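Local coordinates for protein glutamine cyclotransferase (Tannerella forsythia, PDB 6QRO) that probably catalyses the zinc-dependent cyclisation of N-terminal glutamine residues of peptides and proteins into pyroglutamate, at residues A[127-131]-A[132-136]; A[253-257]-A[258-262]; A[303-306]-A[307-311]. One frame throughout, in Å; residues are numbered along the deposited sequence.

Interaction 1: residues A[127-131]-A[132-136]; sequences KPIDG and ADDGG. With ZN (zinc ion), chain E.
I129 and D134 meet beside the zinc ion, I129 CD1 lying 4.5 Å from D134 OD2, the metal-binding oxygen. That oxygen bonds the zinc at 2.0 Å, and D167, H288 and a water molecule also bind the metal. The carboxylate is aimed there because CG stands anti to the backbone N (chi1 -178°). Its other oxygen, OD1, accepts a hydrogen bond from H109 NE2, a second-shell contact that fixes how the carboxylate is rotated. An aspartate suits this place, since its short chain holds both oxygens close to the backbone. D134 is one ligand of the metal site of a family M28 zinc enzyme, supplied where the loop that follows strand 103-109 runs into helix 132-151. G131 is the N-cap of that helix, and its first turn is a wide pi-type one: G136 N donates to G131 O at 2.9 Å, with an N-H...O angle of 151°. D134 is the centre of an inverse gamma turn, which displaces its backbone from a regular helical path. Glycine fits at three points. At G131 the positive phi and the nearness of D134 O leave no place for a side chain; at G135, phi 122° would jam a CB against the carbonyl oxygen of D134; and at G136 a CB would run into A132 O. Further out, the carboxylate of D292 takes the N-H groups of D133 and D134 on its two oxygens, while D133 OD1 accepts from G210 N. At the far end of the loop, P128 O is hydrogen-bonded by Q290 NE2.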
loop_
_atom_site.group_PDB
_atom_site.type_symbol
_atom_site.label_atom_id
_atom_site.label_comp_id
_atom_site.label_asym_id
_atom_site.label_seq_id
_atom_site.Cartn_x
_atom_site.Cartn_y
_atom_site.Cartn_z
ATOM N N LYS A 127 -15.206 -15.616 4.653
ATOM C CA LYS A 127 -15.041 -14.771 5.819
ATOM C C LYS A 127 -13.813 -13.868 5.693
ATOM O O LYS A 127 -12.756 -14.316 5.237
ATOM C CB LYS A 127 -14.932 -15.651 7.063
ATOM C CG LYS A 127 -16.170 -16.527 7.207
ATOM C CD LYS A 127 -16.179 -17.327 8.491
ATOM C CE LYS A 127 -17.452 -18.175 8.555
ATOM N NZ LYS A 127 -17.553 -19.014 9.770
ATOM N N PRO A 128 -13.918 -12.611 6.123
ATOM C CA PRO A 128 -12.830 -11.647 5.905
ATOM C C PRO A 128 -11.563 -11.955 6.698
ATOM O O PRO A 128 -11.565 -12.699 7.683
ATOM C CB PRO A 128 -13.441 -10.319 6.368
ATOM C CG PRO A 128 -14.923 -10.550 6.385
ATOM C CD PRO A 128 -15.102 -11.984 6.739
ATOM N N ILE A 129 -10.473 -11.318 6.257
ATOM C CA ILE A 129 -9.168 -11.383 6.912
ATOM C C ILE A 129 -8.864 -10.045 7.587
ATOM O O ILE A 129 -9.370 -8.991 7.177
ATOM C CB ILE A 129 -8.069 -11.759 5.898
ATOM C CG1 ILE A 129 -7.949 -10.683 4.819
ATOM C CG2 ILE A 129 -8.386 -13.084 5.259
ATOM C CD1 ILE A 129 -6.734 -10.823 3.935
ATOM N N ASP A 130 -8.032 -10.096 8.644
ATOM C CA ASP A 130 -7.569 -8.863 9.290
ATOM C C ASP A 130 -6.740 -8.016 8.349
ATOM O O ASP A 130 -6.765 -6.780 8.443
ATOM C CB ASP A 130 -6.708 -9.159 10.526
ATOM C CG ASP A 130 -7.514 -9.568 11.720
ATOM O OD1 ASP A 130 -8.720 -9.297 11.731
ATOM O OD2 ASP A 130 -6.939 -10.154 12.650
ATOM N N GLY A 131 -6.018 -8.652 7.433
ATOM C CA GLY A 131 -5.179 -7.912 6.511
ATOM C C GLY A 131 -4.135 -7.077 7.217
ATOM O O GLY A 131 -3.914 -5.914 6.850
ATOM N N ALA A 132 -3.489 -7.648 8.238
ATOM C CA ALA A 132 -2.442 -6.930 8.955
ATOM C C ALA A 132 -1.278 -6.612 8.029
ATOM O O ALA A 132 -0.806 -5.475 7.964
ATOM C CB ALA A 132 -1.972 -7.751 10.157
ATOM N N ASP A 133 -0.796 -7.605 7.306
ATOM C CA ASP A 133 0.262 -7.324 6.353
ATOM C C ASP A 133 -0.299 -6.879 5.010
ATOM O O ASP A 133 0.239 -5.970 4.367
ATOM C CB ASP A 133 1.135 -8.558 6.206
ATOM C CG ASP A 133 2.383 -8.277 5.465
ATOM O OD1 ASP A 133 2.967 -7.187 5.686
ATOM O OD2 ASP A 133 2.790 -9.159 4.675
ATOM N N ASP A 134 -1.404 -7.488 4.596
ATOM C CA ASP A 134 -2.035 -7.204 3.307
ATOM C C ASP A 134 -3.066 -6.087 3.520
ATOM O O ASP A 134 -4.262 -6.304 3.726
ATOM C CB ASP A 134 -2.608 -8.510 2.753
ATOM C CG ASP A 134 -3.247 -8.370 1.399
ATOM O OD1 ASP A 134 -3.180 -7.270 0.816
ATOM O OD2 ASP A 134 -3.759 -9.407 0.898
ATOM N N GLY A 135 -2.567 -4.849 3.473
ATOM C CA GLY A 135 -3.350 -3.689 3.847
ATOM C C GLY A 135 -2.737 -2.869 4.969
ATOM O O GLY A 135 -2.400 -1.703 4.766
ATOM N N GLY A 136 -2.590 -3.468 6.155
ATOM C CA GLY A 136 -2.147 -2.716 7.325
ATOM C C GLY A 136 -0.708 -2.235 7.268
ATOM O O GLY A 136 -0.406 -1.109 7.668
HETATM ZN ZN ZN E . -4.599 -9.026 -0.874
HETATM O O HOH W 1 -3.287 -9.468 -1.958
#

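Interaction 2: residues A[253-257]-A[258-262]; sequences AIVDD and HQYVI
The carbonyl oxygen of D257 accepts two backbone N-H groups: V261 N, 3.2 Å from D257 O, and Y260 N, whose bond is weak. The contact is the turn from an irregular loop into helix 257-265, where successive carbonyls begin to be taken up by the helix. One residue earlier, D256 O receives Q259 N at 2.9 Å, the donor lying well above the carbonyl plane rather than on a lone pair. D256 also ties itself to the same backbone, since its OD1 accepts D257 N on the anti side at 2.7 Å. Its carboxylate stands among the acids E166, D207 and D271, with the side chain about 8 Å from the zinc ion at nearest atoms. Such a cluster of acids near the metal is consistent with the mammalian-like type II glutaminyl cyclases. D257 turns its own carboxylate elsewhere, to S186. On the outer side, the extended chain of Q259 crosses V255 obliquely, bringing NE2 to 3.4 Å from V255 CA. The CD of Q259 also lies over one face of the Y260 ring, offset toward the rim. V255 approaches the edge of that ring near its plane with CG1, while Y260 OH reaches D180. Tyrosine serves here by combining a flat apolar surface with a polar end that finds an outside partner. H258 is folded back along the loop, CG sitting between the backbone N and carbonyl carbon (chi1 68°). Its NE2 pairs with E219, whereas the buried ND1 has no hydrogen-bonding partner and rests 3.2 Å from D256 CB, which meets the ring edge near its plane.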
loop_
_atom_site.group_PDB
_atom_site.type_symbol
_atom_site.label_atom_id
_atom_site.label_comp_id
_atom_site.label_asym_id
_atom_site.label_seq_id
_atom_site.Cartn_x
_atom_site.Cartn_y
_atom_site.Cartn_z
ATOM N N ALA A 253 5.510 -10.635 -12.097
ATOM C CA ALA A 253 4.686 -9.591 -12.682
ATOM C C ALA A 253 3.436 -9.568 -11.822
ATOM O O ALA A 253 2.776 -10.606 -11.659
ATOM C CB ALA A 253 4.357 -9.881 -14.146
ATOM N N ILE A 254 3.097 -8.403 -11.279
ATOM C CA ILE A 254 2.097 -8.334 -10.221
ATOM C C ILE A 254 1.007 -7.341 -10.572
ATOM O O ILE A 254 1.298 -6.201 -10.949
ATOM C CB ILE A 254 2.729 -7.989 -8.858
ATOM C CG1 ILE A 254 3.813 -9.005 -8.530
ATOM C CG2 ILE A 254 1.679 -8.005 -7.754
ATOM C CD1 ILE A 254 3.269 -10.378 -8.223
ATOM N N VAL A 255 -0.242 -7.793 -10.492
ATOM C CA VAL A 255 -1.387 -6.889 -10.536
ATOM C C VAL A 255 -1.464 -6.131 -9.212
ATOM O O VAL A 255 -1.607 -6.740 -8.144
ATOM C CB VAL A 255 -2.680 -7.673 -10.812
ATOM C CG1 VAL A 255 -3.921 -6.783 -10.654
ATOM C CG2 VAL A 255 -2.602 -8.326 -12.195
ATOM N N ASP A 256 -1.273 -4.810 -9.258
ATOM C CA ASP A 256 -1.360 -4.020 -8.033
ATOM C C ASP A 256 -1.723 -2.582 -8.361
ATOM O O ASP A 256 -1.766 -2.183 -9.525
ATOM C CB ASP A 256 -0.060 -4.060 -7.227
ATOM C CG ASP A 256 -0.311 -4.066 -5.742
ATOM O OD1 ASP A 256 -1.382 -3.594 -5.320
ATOM O OD2 ASP A 256 0.559 -4.557 -5.004
ATOM N N ASP A 257 -1.940 -1.795 -7.297
ATOM C CA ASP A 257 -2.390 -0.414 -7.456
ATOM C C ASP A 257 -1.454 0.390 -8.344
ATOM O O ASP A 257 -1.898 1.306 -9.038
ATOM C CB ASP A 257 -2.545 0.259 -6.087
ATOM C CG ASP A 257 -3.729 -0.275 -5.305
ATOM O OD1 ASP A 257 -4.814 -0.376 -5.904
ATOM O OD2 ASP A 257 -3.593 -0.586 -4.103
ATOM N N HIS A 258 -0.165 0.060 -8.353
ATOM C CA HIS A 258 0.781 0.840 -9.149
ATOM C C HIS A 258 0.544 0.660 -10.651
ATOM O O HIS A 258 0.889 1.543 -11.440
ATOM C CB HIS A 258 2.212 0.503 -8.731
ATOM C CG HIS A 258 2.643 -0.888 -9.068
ATOM N ND1 HIS A 258 1.886 -1.998 -8.760
ATOM C CD2 HIS A 258 3.774 -1.354 -9.651
ATOM C CE1 HIS A 258 2.527 -3.085 -9.149
ATOM N NE2 HIS A 258 3.669 -2.721 -9.699
ATOM N N GLN A 259 -0.029 -0.478 -11.059
ATOM C CA GLN A 259 -0.392 -0.703 -12.463
ATOM C C GLN A 259 -1.461 0.281 -12.933
ATOM O O GLN A 259 -1.381 0.831 -14.037
ATOM C CB GLN A 259 -0.883 -2.136 -12.635
ATOM C CG GLN A 259 -1.624 -2.395 -13.930
ATOM C CD GLN A 259 -2.243 -3.786 -14.001
ATOM O OE1 GLN A 259 -3.140 -4.039 -14.815
ATOM N NE2 GLN A 259 -1.773 -4.693 -13.137
ATOM N N TYR A 260 -2.472 0.514 -12.116
ATOM C CA TYR A 260 -3.532 1.418 -12.528
ATOM C C TYR A 260 -3.159 2.895 -12.413
ATOM O O TYR A 260 -3.718 3.717 -13.147
ATOM C CB TYR A 260 -4.781 1.064 -11.737
ATOM C CG TYR A 260 -5.243 -0.342 -12.076
ATOM C CD1 TYR A 260 -5.960 -0.595 -13.242
ATOM C CD2 TYR A 260 -4.911 -1.416 -11.273
ATOM C CE1 TYR A 260 -6.371 -1.879 -13.576
ATOM C CE2 TYR A 260 -5.317 -2.702 -11.593
ATOM C CZ TYR A 260 -6.043 -2.925 -12.752
ATOM O OH TYR A 260 -6.449 -4.188 -13.076
ATOM N N VAL A 261 -2.197 3.252 -11.562
ATOM C CA VAL A 261 -1.728 4.635 -11.535
ATOM C C VAL A 261 -0.796 4.898 -12.716
ATOM O O VAL A 261 -0.833 5.974 -13.323
ATOM C CB VAL A 261 -1.059 4.955 -10.178
ATOM C CG1 VAL A 261 -0.348 6.311 -10.239
ATOM C CG2 VAL A 261 -2.094 4.968 -9.049
ATOM N N ILE A 262 0.045 3.912 -13.059
ATOM C CA ILE A 262 0.871 3.991 -14.266
ATOM C C ILE A 262 -0.010 4.143 -15.495
ATOM O O ILE A 262 0.218 5.014 -16.339
ATOM C CB ILE A 262 1.787 2.753 -14.393
ATOM C CG1 ILE A 262 2.910 2.761 -13.348
ATOM C CG2 ILE A 262 2.336 2.618 -15.809
ATOM C CD1 ILE A 262 3.616 1.427 -13.191
#

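Interaction 3: residues A[303-306]-A[307-311]; sequences KAVG and ETILN
This contact lies within a single helix, the middle of helix 299-314, where residues four apart on successive turns meet along three faces. The helix belongs to the alpha/beta fold of the M28 family and packs beside helices 132-151 and 227-239 and against strand 203-207. Regular i to i+4 backbone bonds run through it: E307 N to K303 O at 2.9 Å, and L310 N to G306 O at 3.1 Å with an N-H...O angle of 166°. On the inward face V305 and I309 lie side by side and point the same way, with V305 CG1 touching I309 CD1 at 3.7 Å. These branched apolar side chains suit a position facing L206 of the strand and I141 and I145 of helix 132-151. L310 adds to the same neighbourhood against I145 and Q148, and its CG sits 3.4 Å from G306 O. On the more open face K303 and E307 run alongside each other as an i to i+4 salt bridge, both chains bent at chi2 (69° for K303, -81° for E307). Their ends meet through K303 NZ and E307 OE2 at 3.1 Å, a weak hydrogen bond. K303 NZ has a stronger partner in the carbonyl of F29, and E307 OE2 weakly accepts F29 N, so the pair also ties the helix to the N-terminal part of the chain. The third face, toward Y242, carries A304 and T308. Alanine is small enough to sit close against Y242 and Y245, and threonine satisfies its own buried hydroxyl: T308 OG1 donates to A304 O at 2.7 Å, while T308 N reaches that same oxygen from the opposite face of the carbonyl plane.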
loop_
_atom_site.group_PDB
_atom_site.type_symbol
_atom_site.label_atom_id
_atom_site.label_comp_id
_atom_site.label_asym_id
_atom_site.label_seq_id
_atom_site.Cartn_x
_atom_site.Cartn_y
_atom_site.Cartn_z
ATOM N N LYS A 303 11.269 -1.413 9.594
ATOM C CA LYS A 303 12.408 -0.507 9.723
ATOM C C LYS A 303 13.140 -0.363 8.402
ATOM O O LYS A 303 13.451 0.751 7.972
ATOM C CB LYS A 303 13.349 -1.056 10.811
ATOM C CG LYS A 303 14.588 -0.232 11.164
ATOM C CD LYS A 303 14.198 1.058 11.860
ATOM C CE LYS A 303 15.392 1.753 12.526
ATOM N NZ LYS A 303 14.903 2.900 13.375
ATOM N N ALA A 304 13.405 -1.485 7.728
ATOM C CA ALA A 304 14.098 -1.449 6.443
ATOM C C ALA A 304 13.354 -0.594 5.430
ATOM O O ALA A 304 13.944 0.279 4.779
ATOM C CB ALA A 304 14.276 -2.863 5.907
ATOM N N VAL A 305 12.060 -0.854 5.259
ATOM C CA VAL A 305 11.294 -0.127 4.257
ATOM C C VAL A 305 11.193 1.339 4.640
ATOM O O VAL A 305 11.383 2.230 3.801
ATOM C CB VAL A 305 9.901 -0.767 4.071
ATOM C CG1 VAL A 305 9.087 0.012 3.057
ATOM C CG2 VAL A 305 10.024 -2.194 3.636
ATOM N N GLY A 306 10.902 1.617 5.908
ATOM C CA GLY A 306 10.706 3.001 6.312
ATOM C C GLY A 306 11.979 3.830 6.207
ATOM O O GLY A 306 11.968 4.959 5.695
ATOM N N GLU A 307 13.090 3.281 6.694
ATOM C CA GLU A 307 14.373 3.973 6.591
ATOM C C GLU A 307 14.750 4.244 5.137
ATOM O O GLU A 307 15.247 5.329 4.810
ATOM C CB GLU A 307 15.457 3.116 7.247
ATOM C CG GLU A 307 15.381 3.001 8.769
ATOM C CD GLU A 307 15.983 4.198 9.490
ATOM O OE1 GLU A 307 16.645 5.021 8.821
ATOM O OE2 GLU A 307 15.798 4.312 10.720
ATOM N N THR A 308 14.490 3.280 4.244
ATOM C CA THR A 308 14.881 3.433 2.844
ATOM C C THR A 308 14.118 4.558 2.156
ATOM O O THR A 308 14.711 5.411 1.489
ATOM C CB THR A 308 14.688 2.112 2.099
ATOM O OG1 THR A 308 15.508 1.112 2.700
ATOM C CG2 THR A 308 15.097 2.265 0.651
ATOM N N ILE A 309 12.798 4.575 2.302
ATOM C CA ILE A 309 11.991 5.593 1.639
ATOM C C ILE A 309 12.274 6.983 2.208
ATOM O O ILE A 309 12.354 7.970 1.468
ATOM C CB ILE A 309 10.514 5.189 1.736
ATOM C CG1 ILE A 309 10.345 3.851 1.026
ATOM C CG2 ILE A 309 9.611 6.267 1.124
ATOM C CD1 ILE A 309 9.019 3.262 1.197
ATOM N N LEU A 310 12.407 7.088 3.527
ATOM C CA LEU A 310 12.764 8.367 4.133
ATOM C C LEU A 310 14.085 8.897 3.570
ATOM O O LEU A 310 14.234 10.101 3.340
ATOM C CB LEU A 310 12.815 8.219 5.651
ATOM C CG LEU A 310 11.420 8.231 6.286
ATOM C CD1 LEU A 310 11.541 8.193 7.782
ATOM C CD2 LEU A 310 10.626 9.460 5.854
ATOM N N ASN A 311 15.069 8.020 3.384
ATOM C CA ASN A 311 16.340 8.435 2.800
ATOM C C ASN A 311 16.167 8.979 1.381
ATOM O O ASN A 311 16.699 10.048 1.051
ATOM C CB ASN A 311 17.306 7.245 2.814
ATOM C CG ASN A 311 18.706 7.615 2.360
ATOM O OD1 ASN A 311 19.570 7.936 3.177
ATOM N ND2 ASN A 311 18.936 7.570 1.046
#

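All three contacts are largely buried, yet their chemistry follows their place. Interactions 1 and 2 are both passages from loop into helix, with nearest atoms about 7 Å apart. The first is a glycine-rich turn presenting a zinc ligand, the second brings an acid close to the metal region while V255 and Q259 stay nearer the surface. Interaction 3 lies away from the annotated sites, but its apolar face packs on helix 132-151, which begins in the metal site. There the backbone bonds and the hydroxyl of T308 are satisfied within the helix, though K303 reaches F29; in the other two, D134, D257 and H258 have their strongest polar partners elsewhere in the fold.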